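Local coordinates for protein fatty acyl CoA synthetase FADD13 (FATTY-ACYL-CoA SYNTHETASE) (Mycobacterium tuberculosis, PDB 3R44) that is a fatty acyl-CoA synthetase of the AMP-binding (ANL) enzyme superfamily, with a large N-terminal part and a smaller C-terminal domain, at residues S116-Y121 against V142-G147. Residues are numbered along the deposited sequence; the frame is centred on the assembly and turned at random.
Sequences SKVVIY and VTDWIG
Val119 bonds through both its backbone N and its O to the strand beside it. Val119 N donates to Asp144 O at 2.8 Å. Val119 O accepts from Ile146 N at 2.7 Å. Tyr121 N then donates to Ile146 O at 2.9 Å. These alternating bonds make a parallel ladder between strands 118-121 and 144-147, whose axes lie 14° apart. At its start Lys117 O takes Thr143 N at 2.8 Å, with weak additions from Asp144 N and Thr143 OG1.

Beyond the ladder, the Tyr121 side chain folds over the end of the neighbouring strand. Its chi1 of 67° sets CG between its own N and carbonyl carbon, and the ring lies across the neighbouring strand. Gly147 CA sits over the centre of the Tyr121 ring in a CH-pi contact, 3.6 Å from its centroid. One water joins Tyr121 OH to Trp145 O.

Val119 and Trp145 project from the same face as Tyr121. They run side by side, with Val119 CB 3.8 Å from Trp145 CE3. Val119 CG2 also meets Val142 CG1 at 3.7 Å. Val142 CG1 also lies over one face of the Trp145 indole, offset toward the rim. On the other face of the sheet Val118 CG2 lies alongside Asp144 CB, while Ile120 and Ile146 pack more loosely.

The pair closes a beta-alpha-beta unit through helix 126-134, where Ile129 touches Val119, Tyr121 and Trp145. Leu111 of helix 104-114 covers Val119 and Trp145 on this face. On the other, Val118 and Ile120 touch Val71, and Ile146 reaches Leu63. Strand 118-121 also bonds to strand 70-74, and strand 144-147 is the outermost on its side of a four-stranded parallel sheet.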
ATOM      1  N   SER A 116       6.836 -20.519   3.847  1.00 17.77           N
ATOM      2  CA  SER A 116       8.171 -20.004   3.558  1.00 18.60           C
ATOM      3  C   SER A 116       9.206 -21.030   3.958  1.00 19.60           C
ATOM      4  O   SER A 116       9.145 -21.630   5.051  1.00 20.20           O
ATOM      5  CB  SER A 116       8.516 -18.710   4.292  1.00 17.25           C
ATOM      6  OG  SER A 116       7.714 -17.656   3.766  1.00 19.33           O
ATOM      7  N   LYS A 117      10.184 -21.181   3.083  1.00 19.96           N
ATOM      8  CA  LYS A 117      11.286 -22.111   3.296  1.00 21.24           C
ATOM      9  C   LYS A 117      12.491 -21.447   3.943  1.00 20.85           C
ATOM     10  O   LYS A 117      13.204 -22.040   4.715  1.00 21.25           O
ATOM     11  CB  LYS A 117      11.658 -22.677   1.930  1.00 22.01           C
ATOM     12  CG  LYS A 117      12.687 -23.759   1.894  1.00 28.40           C
ATOM     13  CD  LYS A 117      12.670 -24.423   0.486  1.00 31.26           C
ATOM     14  CE  LYS A 117      13.745 -25.504   0.380  1.00 35.17           C
ATOM     15  NZ  LYS A 117      13.629 -26.536   1.457  1.00 38.03           N
ATOM     16  N   VAL A 118      12.742 -20.190   3.579  1.00 20.23           N
ATOM     17  CA  VAL A 118      13.900 -19.456   4.034  1.00 20.45           C
ATOM     18  C   VAL A 118      13.390 -18.154   4.563  1.00 19.76           C
ATOM     19  O   VAL A 118      12.492 -17.572   3.961  1.00 19.24           O
ATOM     20  CB  VAL A 118      14.883 -19.219   2.851  1.00 21.36           C
ATOM     21  CG1 VAL A 118      15.967 -18.190   3.192  1.00 24.01           C
ATOM     22  CG2 VAL A 118      15.523 -20.586   2.421  1.00 22.40           C
ATOM     23  N   VAL A 119      13.937 -17.714   5.679  1.00 20.14           N
ATOM     24  CA  VAL A 119      13.585 -16.423   6.256  1.00 19.01           C
ATOM     25  C   VAL A 119      14.843 -15.583   6.352  1.00 18.97           C
ATOM     26  O   VAL A 119      15.819 -16.000   6.981  1.00 19.77           O
ATOM     27  CB  VAL A 119      12.930 -16.586   7.630  1.00 18.21           C
ATOM     28  CG1 VAL A 119      12.664 -15.209   8.266  1.00 20.37           C
ATOM     29  CG2 VAL A 119      11.608 -17.441   7.436  1.00 19.23           C
ATOM     30  N   ILE A 120      14.831 -14.440   5.680  1.00 17.31           N
ATOM     31  CA  ILE A 120      15.966 -13.513   5.721  1.00 17.43           C
ATOM     32  C   ILE A 120      15.553 -12.298   6.558  1.00 18.17           C
ATOM     33  O   ILE A 120      14.573 -11.623   6.205  1.00 17.91           O
ATOM     34  CB  ILE A 120      16.436 -13.120   4.328  1.00 17.90           C
ATOM     35  CG1 ILE A 120      16.838 -14.369   3.520  1.00 20.31           C
ATOM     36  CG2 ILE A 120      17.657 -12.169   4.465  1.00 16.89           C
ATOM     37  CD1 ILE A 120      17.157 -14.090   2.152  1.00 22.76           C
ATOM     38  N   TYR A 121      16.261 -12.041   7.662  1.00 18.80           N
ATOM     39  CA  TYR A 121      15.861 -10.993   8.574  1.00 18.95           C
ATOM     40  C   TYR A 121      16.932 -10.016   8.957  1.00 20.78           C
ATOM     41  O   TYR A 121      18.138 -10.336   9.092  1.00 21.92           O
ATOM     42  CB  TYR A 121      15.230 -11.579   9.825  1.00 20.17           C
ATOM     43  CG  TYR A 121      16.171 -12.368  10.699  1.00 22.52           C
ATOM     44  CD1 TYR A 121      16.805 -11.780  11.801  1.00 27.48           C
ATOM     45  CD2 TYR A 121      16.436 -13.690  10.422  1.00 25.12           C
ATOM     46  CE1 TYR A 121      17.658 -12.521  12.602  1.00 26.97           C
ATOM     47  CE2 TYR A 121      17.296 -14.422  11.196  1.00 25.39           C
ATOM     48  CZ  TYR A 121      17.892 -13.851  12.278  1.00 29.38           C
ATOM     49  OH  TYR A 121      18.728 -14.663  13.032  1.00 29.14           O
ATOM     50  N   VAL A 142      10.129 -23.704   7.446  1.00 27.04           N
ATOM     51  CA  VAL A 142      11.351 -22.890   7.439  1.00 26.04           C
ATOM     52  C   VAL A 142      12.566 -23.788   7.705  1.00 27.81           C
ATOM     53  O   VAL A 142      12.709 -24.316   8.783  1.00 29.07           O
ATOM     54  CB  VAL A 142      11.320 -21.741   8.444  1.00 25.62           C
ATOM     55  CG1 VAL A 142      12.596 -20.934   8.323  1.00 24.99           C
ATOM     56  CG2 VAL A 142      10.056 -20.796   8.199  1.00 20.68           C
ATOM     57  N   THR A 143      13.411 -23.974   6.699  1.00 28.23           N
ATOM     58  CA  THR A 143      14.630 -24.774   6.841  1.00 29.55           C
ATOM     59  C   THR A 143      15.833 -23.854   7.108  1.00 29.71           C
ATOM     60  O   THR A 143      16.880 -24.298   7.560  1.00 29.13           O
ATOM     61  CB  THR A 143      14.840 -25.691   5.573  1.00 30.72           C
ATOM     62  OG1 THR A 143      15.012 -24.881   4.395  1.00 33.06           O
ATOM     63  CG2 THR A 143      13.629 -26.631   5.359  1.00 32.36           C
ATOM     64  N   ASP A 144      15.670 -22.556   6.883  1.00 26.89           N
ATOM     65  CA  ASP A 144      16.782 -21.631   7.041  1.00 28.12           C
ATOM     66  C   ASP A 144      16.363 -20.282   7.598  1.00 26.08           C
ATOM     67  O   ASP A 144      15.448 -19.663   7.071  1.00 23.84           O
ATOM     68  CB  ASP A 144      17.482 -21.468   5.696  1.00 28.70           C
ATOM     69  CG  ASP A 144      18.467 -22.572   5.443  1.00 33.82           C
ATOM     70  OD1 ASP A 144      19.433 -22.681   6.244  1.00 42.92           O
ATOM     71  OD2 ASP A 144      18.247 -23.377   4.509  1.00 40.35           O
ATOM     72  N   TRP A 145      17.019 -19.849   8.668  1.00 25.57           N
ATOM     73  CA  TRP A 145      16.845 -18.487   9.194  1.00 25.51           C
ATOM     74  C   TRP A 145      18.156 -17.686   9.061  1.00 25.75           C
ATOM     75  O   TRP A 145      19.155 -18.037   9.681  1.00 27.48           O
ATOM     76  CB  TRP A 145      16.424 -18.547  10.642  1.00 26.69           C
ATOM     77  CG  TRP A 145      15.295 -19.487  10.967  1.00 26.83           C
ATOM     78  CD1 TRP A 145      15.364 -20.836  11.139  1.00 31.04           C
ATOM     79  CD2 TRP A 145      13.934 -19.119  11.209  1.00 25.85           C
ATOM     80  NE1 TRP A 145      14.108 -21.344  11.455  1.00 29.99           N
ATOM     81  CE2 TRP A 145      13.220 -20.300  11.503  1.00 26.62           C
ATOM     82  CE3 TRP A 145      13.238 -17.901  11.175  1.00 26.12           C
ATOM     83  CZ2 TRP A 145      11.845 -20.296  11.776  1.00 27.08           C
ATOM     84  CZ3 TRP A 145      11.867 -17.904  11.451  1.00 25.75           C
ATOM     85  CH2 TRP A 145      11.193 -19.091  11.747  1.00 27.86           C
ATOM     86  N   ILE A 146      18.152 -16.660   8.222  1.00 23.41           N
ATOM     87  CA  ILE A 146      19.385 -16.043   7.769  1.00 23.84           C
ATOM     88  C   ILE A 146      19.325 -14.602   8.207  1.00 22.84           C
ATOM     89  O   ILE A 146      18.555 -13.836   7.642  1.00 21.29           O
ATOM     90  CB  ILE A 146      19.564 -16.111   6.213  1.00 22.74           C
ATOM     91  CG1 ILE A 146      19.451 -17.557   5.678  1.00 26.98           C
ATOM     92  CG2 ILE A 146      20.931 -15.598   5.823  1.00 26.69           C
ATOM     93  CD1 ILE A 146      20.566 -18.493   6.206  1.00 30.18           C
ATOM     94  N   GLY A 147      20.144 -14.240   9.193  1.00 24.26           N
ATOM     95  CA  GLY A 147      20.174 -12.843   9.676  1.00 24.76           C
ATOM     96  C   GLY A 147      21.154 -12.017   8.881  1.00 26.45           C
ATOM     97  O   GLY A 147      21.809 -12.513   7.957  1.00 24.46           O
TER
HETATM   98  O   HOH W   1      20.412 -16.436  12.178  1.00 20.83           O